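Probable starch synthase 4, chloroplastic/amyloplastic (Arabidopsis thaliana, PDB 6GNE) is probably a plastid glycosyltransferase of the GT-B type, built from two Rossmann-like domains, with adenosine-5'-diphosphate and glycan bound in this model. Local coordinates at residues A[65-70]-A[82-87]; A[50-55]-A[96-101]; A[279-284]-A[475-480]; A[414-419]-A[444-449]; A[214-219]-A[244-249]. All blocks are in the same frame, centred on the assembly; numbering follows the deposited sequence.

Interaction 1 (A[65-70]-A[82-87]); sequences RALDTV and NKIWIG
Arg65 and Ile86 form an antiparallel hydrogen-bonded pair, Arg65 N to Ile86 O at 3.0 Å and Ile86 N to Arg65 O at 2.9 Å, and Leu67 N carries the ladder on with a nearly straight bond to Ile84 O (2.8 Å). These are the arms of a beta hairpin, strands 64-75 and 78-89, which extends the mixed sheet of the N-terminal GT-B domain through strand 92-100. At Asp68 the first arm turns a corner, and a water bridges the two arms there, accepting from Ile84 N and donating to both Leu67 O and Thr69 O.

Ala66 and Trp85 face each other as a non-hydrogen-bonded pair. The Ala66 methyl CB sits squarely over one indole face, 3.9 Å from the centroid of the six-membered Trp85 ring and 7° off its normal, a CH-pi contact. Trp85 NE1 bonds to Glu98 on strand 92-100, and Lys52, from the loop after strand 45-51, makes a cation-pi contact with the ring.

Side chains of Arg65 and Ile86 run alongside each other on the face away from Trp85. Leu67 crosses Ile86 at about a right angle, its CD1 3.9 Å from Ile86 CG2. With chi1 at 73°, Ile86 has CG1 placed between the backbone N and the carbonyl carbon, and its CD1 thereby meets Arg65 NH2 at 3.7 Å and Leu67 CD2 at 4.1 Å.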
# COMPACT_ATOMS: atom_id res chain seq x y z
N ARG A 65 9.30 -24.45 -3.18
CA ARG A 65 9.28 -25.70 -3.95
C ARG A 65 8.06 -25.81 -4.80
O ARG A 65 7.01 -25.25 -4.46
CB ARG A 65 9.44 -26.96 -3.08
CG ARG A 65 8.94 -26.81 -1.66
CD ARG A 65 9.28 -27.97 -0.72
NE ARG A 65 8.00 -28.41 -0.14
CZ ARG A 65 7.21 -29.39 -0.62
NH1 ARG A 65 7.57 -30.13 -1.68
NH2 ARG A 65 6.04 -29.63 -0.03
N ALA A 66 8.24 -26.49 -5.93
CA ALA A 66 7.18 -26.75 -6.88
C ALA A 66 6.53 -28.04 -6.48
O ALA A 66 7.21 -29.05 -6.29
CB ALA A 66 7.73 -26.86 -8.30
N LEU A 67 5.21 -28.01 -6.32
CA LEU A 67 4.45 -29.18 -5.96
C LEU A 67 4.26 -30.04 -7.18
O LEU A 67 4.30 -29.56 -8.32
CB LEU A 67 3.10 -28.79 -5.36
CG LEU A 67 3.18 -28.03 -4.04
CD1 LEU A 67 1.74 -27.72 -3.59
CD2 LEU A 67 4.00 -28.76 -2.96
N ASP A 68 4.03 -31.32 -6.92
CA ASP A 68 3.82 -32.29 -7.97
C ASP A 68 2.40 -32.23 -8.51
O ASP A 68 2.21 -32.55 -9.69
CB ASP A 68 4.16 -33.67 -7.44
CG ASP A 68 5.62 -33.80 -7.23
OD1 ASP A 68 6.30 -33.76 -8.25
OD2 ASP A 68 6.08 -33.86 -6.07
N THR A 69 1.44 -31.82 -7.68
CA THR A 69 0.06 -31.59 -8.12
C THR A 69 -0.06 -30.40 -9.07
O THR A 69 0.14 -29.25 -8.67
CB THR A 69 -0.91 -31.32 -6.92
OG1 THR A 69 -0.15 -30.90 -5.78
CG2 THR A 69 -1.77 -32.54 -6.56
N VAL A 70 -0.40 -30.68 -10.33
CA VAL A 70 -0.80 -29.64 -11.29
C VAL A 70 -2.30 -29.31 -11.03
O VAL A 70 -3.06 -30.19 -10.62
CB VAL A 70 -0.51 -30.06 -12.76
CG1 VAL A 70 -0.93 -28.97 -13.74
CG2 VAL A 70 0.98 -30.38 -12.94
N ASN A 82 -1.62 -25.24 -14.32
CA ASN A 82 -0.89 -24.32 -13.43
C ASN A 82 0.08 -25.09 -12.52
O ASN A 82 -0.35 -26.01 -11.84
CB ASN A 82 -1.88 -23.56 -12.54
CG ASN A 82 -2.87 -22.73 -13.32
OD1 ASN A 82 -4.03 -23.10 -13.45
ND2 ASN A 82 -2.43 -21.61 -13.82
N LYS A 83 1.37 -24.72 -12.53
CA LYS A 83 2.35 -25.20 -11.53
C LYS A 83 2.09 -24.45 -10.24
O LYS A 83 2.04 -23.23 -10.24
CB LYS A 83 3.85 -24.96 -11.94
CG LYS A 83 4.63 -26.17 -12.42
CD LYS A 83 4.03 -26.75 -13.71
CE LYS A 83 3.97 -28.29 -13.80
NZ LYS A 83 5.08 -28.88 -14.61
N ILE A 84 1.95 -25.18 -9.14
CA ILE A 84 1.77 -24.58 -7.81
C ILE A 84 3.10 -24.65 -7.05
O ILE A 84 3.77 -25.71 -7.00
CB ILE A 84 0.67 -25.31 -7.02
CG1 ILE A 84 -0.63 -25.38 -7.85
CG2 ILE A 84 0.39 -24.62 -5.69
CD1 ILE A 84 -1.06 -24.06 -8.47
N TRP A 85 3.49 -23.50 -6.47
CA TRP A 85 4.68 -23.42 -5.63
C TRP A 85 4.26 -23.08 -4.21
O TRP A 85 3.28 -22.37 -4.04
CB TRP A 85 5.62 -22.34 -6.15
CG TRP A 85 6.18 -22.57 -7.50
CD1 TRP A 85 5.50 -22.58 -8.68
CD2 TRP A 85 7.55 -22.83 -7.83
NE1 TRP A 85 6.34 -22.83 -9.72
CE2 TRP A 85 7.61 -22.98 -9.23
CE3 TRP A 85 8.72 -22.92 -7.09
CZ2 TRP A 85 8.81 -23.24 -9.90
CZ3 TRP A 85 9.89 -23.17 -7.74
CH2 TRP A 85 9.93 -23.35 -9.14
N ILE A 86 5.00 -23.56 -3.21
CA ILE A 86 4.81 -23.06 -1.84
C ILE A 86 6.10 -22.60 -1.25
O ILE A 86 7.15 -23.07 -1.62
CB ILE A 86 4.15 -24.08 -0.85
CG1 ILE A 86 5.09 -25.21 -0.44
CG2 ILE A 86 2.88 -24.66 -1.46
CD1 ILE A 86 4.44 -26.33 0.34
N GLY A 87 5.98 -21.72 -0.29
CA GLY A 87 7.12 -21.16 0.39
C GLY A 87 6.63 -20.42 1.60
O GLY A 87 5.43 -20.26 1.80
O HOH W 1 2.28 -28.05 -9.52

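Interaction 2 (A[50-55]-A[96-101]); sequences LPKYDC and FIEPQH
Leu50 and Pro51 pair in parallel with Phe96 and Ile97, and the hydrogen bonds between the two segments are all backbone. Ile97 N donates to Leu50 O at 2.9 Å, while Lys52 N donates to Ile97 O at 2.8 Å. Ile97 thus gives and receives on the same edge, as a residue does in a parallel ladder, and Phe96 CA adds a CA-H...O contact to Leu50 O.

The apolar contacts follow the register. Leu50 and Phe96 leave the sheet on one face and lie side by side, pointing the same way, with Leu50 CD1 3.9 Å from Phe96 CE2. Pro51 O comes up at the edge of the Phe96 ring, in its plane. Lys52 crosses Phe96 at about a right angle, its CB 3.9 Å from Phe96 CB. On the face opposite to Leu50, Pro51 and Ile97 both rest on Phe124 of helix 117-134.

The charged contact is looser. Lys52 starts with CG anti to its backbone N (chi1 179°), then bends at chi2 and again at chi4, running beside Glu98; Lys52 NZ stays 3.9 Å from Glu98 OE1, a long salt bridge. The stronger partner of that carboxylate is Trp85, on the neighbouring strand 78-89.

Parallel strands with a helix packed on one face are what a Rossmann-like domain is built of, here the N-terminal one of a GT-B fold, at the junction where strand 92-100 also takes on an antiparallel neighbour.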
# COMPACT_ATOMS: atom_id res chain seq x y z
N LEU A 50 -0.57 -15.85 -4.22
CA LEU A 50 0.01 -14.87 -5.14
C LEU A 50 0.27 -15.47 -6.49
O LEU A 50 0.30 -16.68 -6.62
CB LEU A 50 1.38 -14.39 -4.62
CG LEU A 50 1.43 -13.71 -3.26
CD1 LEU A 50 2.85 -13.40 -2.89
CD2 LEU A 50 0.59 -12.45 -3.26
N PRO A 51 0.48 -14.63 -7.51
CA PRO A 51 1.10 -15.15 -8.70
C PRO A 51 2.58 -15.42 -8.48
O PRO A 51 3.20 -14.83 -7.61
CB PRO A 51 0.93 -14.01 -9.72
CG PRO A 51 -0.11 -13.11 -9.15
CD PRO A 51 0.10 -13.22 -7.67
N LYS A 52 3.13 -16.31 -9.29
CA LYS A 52 4.57 -16.47 -9.38
C LYS A 52 5.05 -15.55 -10.49
O LYS A 52 5.12 -15.94 -11.66
CB LYS A 52 4.95 -17.92 -9.68
CG LYS A 52 6.46 -18.13 -9.81
CD LYS A 52 7.07 -18.93 -8.66
CE LYS A 52 8.50 -19.36 -8.95
NZ LYS A 52 8.75 -19.76 -10.39
N TYR A 53 5.39 -14.32 -10.12
CA TYR A 53 6.02 -13.40 -11.04
C TYR A 53 7.47 -13.82 -11.28
O TYR A 53 8.14 -14.33 -10.37
CB TYR A 53 6.03 -11.99 -10.50
CG TYR A 53 4.67 -11.38 -10.21
CD1 TYR A 53 3.86 -10.88 -11.22
CD2 TYR A 53 4.23 -11.26 -8.89
CE1 TYR A 53 2.64 -10.30 -10.93
CE2 TYR A 53 3.00 -10.68 -8.60
CZ TYR A 53 2.20 -10.20 -9.61
OH TYR A 53 1.00 -9.62 -9.29
N ASP A 54 7.93 -13.65 -12.51
CA ASP A 54 9.35 -13.78 -12.82
C ASP A 54 10.21 -12.73 -12.09
O ASP A 54 11.39 -12.99 -11.77
CB ASP A 54 9.57 -13.70 -14.34
CG ASP A 54 9.00 -12.41 -14.96
OD1 ASP A 54 8.26 -11.60 -14.32
OD2 ASP A 54 9.30 -12.20 -16.15
N CYS A 55 9.63 -11.56 -11.83
CA CYS A 55 10.35 -10.46 -11.23
C CYS A 55 10.22 -10.44 -9.72
O CYS A 55 10.46 -9.41 -9.09
CB CYS A 55 9.90 -9.13 -11.86
SG CYS A 55 8.12 -8.76 -11.77
N PHE A 96 2.23 -19.75 -4.62
CA PHE A 96 2.49 -18.98 -5.84
C PHE A 96 1.99 -19.76 -7.04
O PHE A 96 2.37 -20.91 -7.25
CB PHE A 96 3.98 -18.74 -6.02
CG PHE A 96 4.68 -18.12 -4.85
CD1 PHE A 96 5.22 -18.92 -3.86
CD2 PHE A 96 4.84 -16.76 -4.76
CE1 PHE A 96 5.90 -18.36 -2.80
CE2 PHE A 96 5.52 -16.18 -3.70
CZ PHE A 96 6.03 -16.98 -2.71
N ILE A 97 1.13 -19.15 -7.84
CA ILE A 97 0.56 -19.82 -9.02
C ILE A 97 1.40 -19.46 -10.24
O ILE A 97 1.56 -18.29 -10.56
CB ILE A 97 -0.92 -19.43 -9.21
CG1 ILE A 97 -1.73 -19.76 -7.94
CG2 ILE A 97 -1.53 -20.16 -10.39
CD1 ILE A 97 -3.23 -19.52 -8.10
N GLU A 98 1.95 -20.48 -10.89
CA GLU A 98 2.66 -20.32 -12.17
C GLU A 98 1.83 -20.86 -13.35
O GLU A 98 1.84 -22.07 -13.59
CB GLU A 98 4.02 -21.01 -12.10
CG GLU A 98 4.94 -20.61 -13.23
CD GLU A 98 6.30 -21.27 -13.21
OE1 GLU A 98 6.61 -22.23 -12.43
OE2 GLU A 98 7.07 -20.80 -14.07
N PRO A 99 1.12 -19.99 -14.08
CA PRO A 99 0.31 -20.51 -15.20
C PRO A 99 1.12 -20.99 -16.38
O PRO A 99 2.19 -20.46 -16.68
CB PRO A 99 -0.57 -19.32 -15.60
CG PRO A 99 -0.55 -18.41 -14.42
CD PRO A 99 0.84 -18.56 -13.85
N GLN A 100 0.60 -22.02 -17.02
CA GLN A 100 1.18 -22.60 -18.22
C GLN A 100 0.11 -22.31 -19.27
O GLN A 100 -0.61 -23.21 -19.75
CB GLN A 100 1.41 -24.13 -18.06
CG GLN A 100 2.01 -24.61 -16.74
CD GLN A 100 3.50 -24.88 -16.80
OE1 GLN A 100 3.93 -26.03 -16.85
NE2 GLN A 100 4.28 -23.80 -16.81
N HIS A 101 -0.10 -21.03 -19.52
CA HIS A 101 -1.00 -20.56 -20.55
C HIS A 101 -0.08 -19.93 -21.58
O HIS A 101 0.84 -19.22 -21.19
CB HIS A 101 -1.96 -19.52 -19.95
CG HIS A 101 -2.96 -18.97 -20.92
ND1 HIS A 101 -2.63 -18.06 -21.89
CD2 HIS A 101 -4.29 -19.18 -21.05
CE1 HIS A 101 -3.70 -17.73 -22.58
NE2 HIS A 101 -4.73 -18.41 -22.10

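Interaction 3 (A[279-284]-A[475-480]); sequences AQFNAK and KVMSID
The Phe281 ring meets Met477 at its edge: the Met477 SD lies 5.3 Å from the Phe281 ring centroid and 78° off the ring normal, a Met-aromatic contact. The methyl beyond the sulfur approaches the same ring obliquely, Met477 CE being 3.7 Å from Phe281 CE2. Pro271, Lys289 and Asn292 also pack on this phenylalanine. The other flat group, the Asn282 amide, is turned to its own backbone: Asn282 OD1 accepts from Lys284 N at 3.0 Å, the donor tilted 32° from the carbonyl plane, closing an Asx turn.

Met477 does most of the touching. Its chain is extended as far as SD and then bends at chi3 (69°), which brings CE against the peptide linking Asn282 and Ala283; CE is 3.6 Å from Ala283 N. Phe281 and Met477 side chains cross at about a right angle. Nearer the root of the methionine, Ala283 CB points at the helix end and lies 3.9 Å from Met477 CB. The same methyl is 3.7 Å from Ser478 OG, a hydroxyl whose hydrogen bond goes back to Glu474 O in the last turn of the helix.

Farther along, the chain enters helix 484-499, which probably crosses back toward the N-terminal domain, as in other GT-B proteins. The contact itself is apolar: Met477, at the end of helix 466-477, packs against the loop ahead of helix 287-300, a Met-aromatic pairing of helix end and loop.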
# COMPACT_ATOMS: atom_id res chain seq x y z
N ALA A 279 23.54 2.10 11.93
CA ALA A 279 23.39 2.10 13.37
C ALA A 279 21.92 2.00 13.75
O ALA A 279 21.03 2.44 13.03
CB ALA A 279 24.02 3.33 13.99
N GLN A 280 21.69 1.43 14.92
CA GLN A 280 20.37 1.14 15.43
C GLN A 280 20.06 2.25 16.43
O GLN A 280 20.94 2.88 16.95
CB GLN A 280 20.33 -0.25 16.13
CG GLN A 280 21.20 -1.38 15.52
CD GLN A 280 20.56 -2.08 14.33
OE1 GLN A 280 20.30 -3.26 14.38
NE2 GLN A 280 20.29 -1.34 13.27
N PHE A 281 18.77 2.48 16.69
CA PHE A 281 18.34 3.46 17.69
C PHE A 281 16.89 3.23 18.03
O PHE A 281 16.20 2.43 17.39
CB PHE A 281 18.55 4.90 17.19
CG PHE A 281 17.73 5.26 15.97
CD1 PHE A 281 18.06 4.79 14.71
CD2 PHE A 281 16.66 6.11 16.09
CE1 PHE A 281 17.32 5.16 13.60
CE2 PHE A 281 15.92 6.48 14.97
CZ PHE A 281 16.25 6.00 13.72
N ASN A 282 16.40 3.94 19.03
CA ASN A 282 15.02 3.79 19.46
C ASN A 282 14.58 5.06 20.17
O ASN A 282 15.40 5.97 20.39
CB ASN A 282 14.85 2.53 20.35
CG ASN A 282 15.75 2.54 21.61
OD1 ASN A 282 15.41 3.14 22.64
ND2 ASN A 282 16.91 1.89 21.51
N ALA A 283 13.31 5.10 20.55
CA ALA A 283 12.73 6.24 21.29
C ALA A 283 13.59 6.74 22.46
O ALA A 283 13.57 7.93 22.75
CB ALA A 283 11.31 5.91 21.75
N LYS A 284 14.32 5.84 23.12
CA LYS A 284 15.08 6.19 24.31
C LYS A 284 16.55 6.55 24.04
O LYS A 284 17.26 6.90 24.98
CB LYS A 284 15.07 5.07 25.36
CG LYS A 284 13.87 4.15 25.47
CD LYS A 284 12.87 4.58 26.54
CE LYS A 284 11.87 5.60 25.98
NZ LYS A 284 10.82 5.96 26.98
N LYS A 475 8.55 11.54 21.28
CA LYS A 475 7.13 11.32 21.42
C LYS A 475 6.55 10.56 20.24
O LYS A 475 5.77 9.63 20.41
CB LYS A 475 6.42 12.67 21.57
CG LYS A 475 4.92 12.57 21.69
CD LYS A 475 4.33 13.95 21.73
CE LYS A 475 2.87 13.91 21.34
NZ LYS A 475 2.48 15.31 21.06
N VAL A 476 6.94 10.99 19.06
CA VAL A 476 6.47 10.44 17.79
C VAL A 476 6.96 9.00 17.60
O VAL A 476 6.23 8.14 17.10
CB VAL A 476 6.95 11.42 16.67
CG1 VAL A 476 7.04 10.81 15.33
CG2 VAL A 476 6.02 12.61 16.61
N MET A 477 8.19 8.75 18.04
CA MET A 477 8.76 7.39 18.03
C MET A 477 8.06 6.41 19.00
O MET A 477 8.18 5.22 18.80
CB MET A 477 10.26 7.44 18.29
CG MET A 477 11.05 7.98 17.10
SD MET A 477 12.86 7.84 17.26
CE MET A 477 12.93 6.04 17.13
N SER A 478 7.35 6.92 20.01
CA SER A 478 6.57 6.14 20.98
C SER A 478 5.10 5.90 20.61
O SER A 478 4.38 5.27 21.37
CB SER A 478 6.61 6.82 22.35
OG SER A 478 7.95 7.01 22.75
N ILE A 479 4.66 6.38 19.46
CA ILE A 479 3.30 6.10 18.99
C ILE A 479 3.20 4.65 18.45
O ILE A 479 4.13 4.16 17.83
CB ILE A 479 2.85 7.11 17.92
CG1 ILE A 479 2.83 8.53 18.50
CG2 ILE A 479 1.48 6.72 17.31
CD1 ILE A 479 2.60 9.60 17.44
N ASP A 480 2.09 3.98 18.75
CA ASP A 480 1.85 2.61 18.28
C ASP A 480 1.32 2.68 16.84
O ASP A 480 0.18 3.10 16.61
CB ASP A 480 0.86 1.87 19.21
CG ASP A 480 0.68 0.39 18.84
OD1 ASP A 480 1.25 -0.05 17.83
OD2 ASP A 480 -0.03 -0.35 19.58

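Interaction 4 (A[414-419]-A[444-449]); sequences IARKTG and QTADEQ
At the C-terminal ends of the parallel strands in the second Rossmann-like domain, Arg416 and Lys417 at the end of strand 412-416 meet Gln444, just past the edge strand 441-443. The guanidinium of Arg416 is the main link. Its NH2 donates to Gln444 O at 2.6 Å, with an N-H...O angle of 140°, and the oxygen lies 16° out of the guanidinium plane. NE and NH1 are bonded in turn to Ser394 O and Ile395 O, so three backbone carbonyls fix the rotation of the group. A bend at chi3 (83°) swings it over toward Gln444, and Ala446 then covers one guanidinium face with its methyl, Ala446 CB also lying 3.8 Å from Arg416 CD.

The second link is slighter. Gln444 folds back at chi2 and crosses Lys417 at about a right angle; its NE2 makes a weak bond to Lys417 O at 3.3 Å, while Gln444 OE1 lies 3.9 Å from Lys417 CE, against the aliphatic part of the lysine. Lys417 and Ala446 are each the centre of an inverse gamma turn, which bends both loops sharply. Directly after, Asp447 is the N-cap of helix 448-464, its OD1 bonding to Gly450 N.

The arginine, at the end of strand 412-416, thus ties together the segments that follow strands 389-392 and 441-443, its neighbours on either side in the sheet, an arrangement that belongs to the loop-bearing end of a Rossmann-like domain, where the GT-B cleft lies.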
# COMPACT_ATOMS: atom_id res chain seq x y z
N ILE A 414 5.49 16.18 7.22
CA ILE A 414 4.82 17.35 6.71
C ILE A 414 3.87 16.83 5.63
O ILE A 414 4.31 16.33 4.60
CB ILE A 414 5.81 18.37 6.09
CG1 ILE A 414 6.93 18.72 7.09
CG2 ILE A 414 5.05 19.59 5.53
CD1 ILE A 414 7.98 19.63 6.53
N ALA A 415 2.57 16.99 5.87
CA ALA A 415 1.55 16.29 5.13
C ALA A 415 0.38 17.17 4.78
O ALA A 415 -0.01 18.04 5.57
CB ALA A 415 1.06 15.11 5.96
N ARG A 416 -0.23 16.92 3.63
CA ARG A 416 -1.48 17.56 3.30
C ARG A 416 -2.65 16.86 4.00
O ARG A 416 -2.64 15.65 4.13
CB ARG A 416 -1.69 17.64 1.80
CG ARG A 416 -2.62 18.81 1.41
CD ARG A 416 -2.82 18.94 -0.08
NE ARG A 416 -3.86 18.02 -0.53
CZ ARG A 416 -5.16 18.26 -0.51
NH1 ARG A 416 -5.97 17.33 -0.95
NH2 ARG A 416 -5.64 19.40 -0.07
N LYS A 417 -3.62 17.63 4.49
CA LYS A 417 -4.77 17.08 5.22
C LYS A 417 -5.77 16.46 4.25
O LYS A 417 -6.67 17.12 3.74
CB LYS A 417 -5.49 18.15 6.03
CG LYS A 417 -4.85 18.41 7.35
CD LYS A 417 -5.25 19.77 7.93
CE LYS A 417 -6.41 19.69 8.90
NZ LYS A 417 -6.58 21.05 9.52
N THR A 418 -5.56 15.18 3.97
CA THR A 418 -6.38 14.52 3.02
C THR A 418 -6.29 13.03 3.27
O THR A 418 -5.24 12.51 3.62
CB THR A 418 -5.99 14.88 1.57
OG1 THR A 418 -6.97 14.36 0.69
CG2 THR A 418 -4.63 14.31 1.20
N GLY A 419 -7.43 12.36 3.14
CA GLY A 419 -7.51 10.89 3.32
C GLY A 419 -6.84 10.40 4.58
O GLY A 419 -7.03 10.95 5.63
N GLN A 444 -3.67 22.61 4.42
CA GLN A 444 -4.91 22.31 3.77
C GLN A 444 -4.79 22.35 2.23
O GLN A 444 -4.91 21.33 1.57
CB GLN A 444 -6.01 23.24 4.29
CG GLN A 444 -7.44 22.78 3.96
CD GLN A 444 -7.79 21.38 4.56
OE1 GLN A 444 -8.16 21.27 5.76
NE2 GLN A 444 -7.66 20.30 3.72
N THR A 445 -4.51 23.51 1.69
CA THR A 445 -4.62 23.74 0.26
C THR A 445 -3.42 23.19 -0.49
O THR A 445 -2.30 23.38 -0.05
CB THR A 445 -4.67 25.25 -0.05
OG1 THR A 445 -5.38 25.93 1.00
CG2 THR A 445 -5.35 25.50 -1.41
N ALA A 446 -3.67 22.58 -1.66
CA ALA A 446 -2.63 21.96 -2.46
C ALA A 446 -1.89 22.96 -3.35
O ALA A 446 -1.88 22.82 -4.55
CB ALA A 446 -3.26 20.88 -3.30
N ASP A 447 -1.28 23.97 -2.75
CA ASP A 447 -0.49 24.97 -3.47
C ASP A 447 0.80 25.35 -2.70
O ASP A 447 1.00 24.92 -1.54
CB ASP A 447 -1.36 26.20 -3.83
CG ASP A 447 -1.90 26.95 -2.61
OD1 ASP A 447 -1.46 26.73 -1.46
OD2 ASP A 447 -2.80 27.80 -2.80
N GLU A 448 1.67 26.13 -3.34
CA GLU A 448 2.96 26.44 -2.76
C GLU A 448 2.82 27.26 -1.48
O GLU A 448 3.50 27.04 -0.50
CB GLU A 448 3.85 27.14 -3.76
CG GLU A 448 4.19 26.30 -4.99
CD GLU A 448 5.18 26.96 -5.93
OE1 GLU A 448 5.66 28.14 -5.69
OE2 GLU A 448 5.46 26.25 -6.92
N GLN A 449 1.89 28.19 -1.49
CA GLN A 449 1.60 29.00 -0.33
C GLN A 449 1.27 28.12 0.91
O GLN A 449 1.87 28.28 1.97
CB GLN A 449 0.42 29.93 -0.66
CG GLN A 449 0.42 31.28 0.01
CD GLN A 449 -0.90 31.56 0.76
OE1 GLN A 449 -1.77 32.35 0.32
NE2 GLN A 449 -1.06 30.88 1.90

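Interaction 5 (A[214-219]-A[244-249]); sequences NPVKGA and KGLHST
The Leu246 methyls pack against the start of helix 215-222, where the side chain meets Val216 at about a right angle and Lys217 and Asn214 obliquely. Leu246 CD1 is 3.9 Å from Val216 CG1. On the lysine side, Leu246 CD2 is 3.9 Å from Lys217 CB and 4.0 Å from Lys217 CD. The same methyl comes within 4.1 Å of Asn214 ND2.

Lys217 sets out with CG anti to the backbone N (chi1 -175°) and bends at each later torsion, passing beside Leu246 CD2 until it crosses Thr249 at about a right angle. The touch is by its aliphatic part, Lys217 CD to Thr249 OG1 at 3.5 Å; the amine NZ goes on to bond with Pro201 O.

Within the N-terminal Rossmann-like domain, the contact joins the start of helix 215-222 to the first part of helix 247-252 and the loop before it, and the Val216 side chain is about 8 Å from the bound AC1 unit. Asn214 is the N-cap of helix 215-222: Asn214 OD1 accepts from Lys217 N at 2.7 Å, the donor standing 44° out of the amide plane. Its ND2, meanwhile, is shared between Gln180 OE1 and Asp206 OD1, and Gln180 reaches across through NE2 to Lys244 O.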
# COMPACT_ATOMS: atom_id res chain seq x y z
N ASN A 214 -17.33 -3.24 -14.37
CA ASN A 214 -16.53 -2.65 -13.30
C ASN A 214 -16.23 -3.68 -12.20
O ASN A 214 -17.10 -3.98 -11.39
CB ASN A 214 -17.26 -1.43 -12.72
CG ASN A 214 -16.41 -0.66 -11.73
OD1 ASN A 214 -15.83 -1.25 -10.82
ND2 ASN A 214 -16.35 0.65 -11.89
N PRO A 215 -14.99 -4.22 -12.18
CA PRO A 215 -14.61 -5.24 -11.20
C PRO A 215 -14.76 -4.82 -9.75
O PRO A 215 -15.26 -5.59 -8.95
CB PRO A 215 -13.17 -5.52 -11.54
CG PRO A 215 -13.10 -5.32 -13.01
CD PRO A 215 -14.01 -4.16 -13.29
N VAL A 216 -14.33 -3.62 -9.43
CA VAL A 216 -14.44 -3.12 -8.06
C VAL A 216 -15.91 -2.99 -7.66
O VAL A 216 -16.26 -3.31 -6.54
CB VAL A 216 -13.66 -1.80 -7.86
CG1 VAL A 216 -13.92 -1.19 -6.49
CG2 VAL A 216 -12.17 -2.06 -8.03
N LYS A 217 -16.75 -2.55 -8.58
CA LYS A 217 -18.20 -2.50 -8.31
C LYS A 217 -18.82 -3.87 -8.04
O LYS A 217 -19.68 -4.01 -7.17
CB LYS A 217 -18.95 -1.85 -9.46
CG LYS A 217 -20.41 -1.70 -9.11
CD LYS A 217 -21.10 -0.51 -9.67
CE LYS A 217 -21.81 -0.80 -10.95
NZ LYS A 217 -23.10 -0.06 -11.02
N GLY A 218 -18.39 -4.88 -8.80
CA GLY A 218 -18.77 -6.26 -8.52
C GLY A 218 -18.31 -6.75 -7.16
O GLY A 218 -19.04 -7.49 -6.52
N ALA A 219 -17.12 -6.36 -6.73
CA ALA A 219 -16.64 -6.77 -5.40
C ALA A 219 -17.37 -6.07 -4.28
O ALA A 219 -17.55 -6.66 -3.23
CB ALA A 219 -15.17 -6.58 -5.28
N LYS A 244 -15.40 8.86 -7.46
CA LYS A 244 -14.94 8.47 -8.81
C LYS A 244 -15.96 7.60 -9.55
O LYS A 244 -15.61 6.60 -10.16
CB LYS A 244 -13.56 7.79 -8.74
CG LYS A 244 -12.68 8.32 -7.57
CD LYS A 244 -11.21 8.34 -7.90
CE LYS A 244 -10.84 9.51 -8.81
NZ LYS A 244 -9.36 9.80 -8.73
N GLY A 245 -17.23 8.01 -9.47
CA GLY A 245 -18.35 7.26 -10.04
C GLY A 245 -19.03 6.24 -9.12
O GLY A 245 -20.23 5.95 -9.30
N LEU A 246 -18.29 5.72 -8.13
CA LEU A 246 -18.76 4.64 -7.26
C LEU A 246 -19.48 5.09 -5.99
O LEU A 246 -20.02 4.26 -5.26
CB LEU A 246 -17.60 3.72 -6.86
CG LEU A 246 -17.07 2.82 -7.96
CD1 LEU A 246 -15.82 2.06 -7.46
CD2 LEU A 246 -18.15 1.86 -8.46
N HIS A 247 -19.49 6.39 -5.72
CA HIS A 247 -20.13 6.93 -4.51
C HIS A 247 -21.56 6.41 -4.27
O HIS A 247 -21.87 6.04 -3.13
CB HIS A 247 -20.04 8.46 -4.49
CG HIS A 247 -21.02 9.16 -5.38
ND1 HIS A 247 -20.85 9.24 -6.75
CD2 HIS A 247 -22.17 9.82 -5.10
CE1 HIS A 247 -21.86 9.92 -7.27
NE2 HIS A 247 -22.67 10.29 -6.29
N SER A 248 -22.38 6.32 -5.32
CA SER A 248 -23.78 5.86 -5.23
C SER A 248 -23.89 4.41 -4.76
O SER A 248 -24.78 4.07 -3.95
CB SER A 248 -24.50 5.96 -6.60
OG SER A 248 -24.41 7.25 -7.18
N THR A 249 -23.01 3.56 -5.29
CA THR A 249 -22.96 2.16 -4.90
C THR A 249 -22.53 1.99 -3.44
O THR A 249 -23.09 1.15 -2.71
CB THR A 249 -22.00 1.40 -5.84
OG1 THR A 249 -22.47 1.51 -7.19
CG2 THR A 249 -21.87 -0.08 -5.45

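Interactions 1 and 2 touch and share one sheet: strand 78-89 pairs with 64-75 in the first, strand 92-100 with 45-51 in the second, and Trp85 NE1 joins them through Glu98. Interaction 1 is at the surface and antiparallel, with a water bridging the corner at Asp68; interaction 2 is buried and parallel. Interaction 5, also buried and in the same N-terminal domain, replaces backbone pairing with leucine, valine and lysine side chains between helix starts. Interactions 3 and 4 lie toward the other half of the molecule, their centres about 26 Å apart: the partly buried one is apolar and built on methionine, the surface one polar and built on arginine.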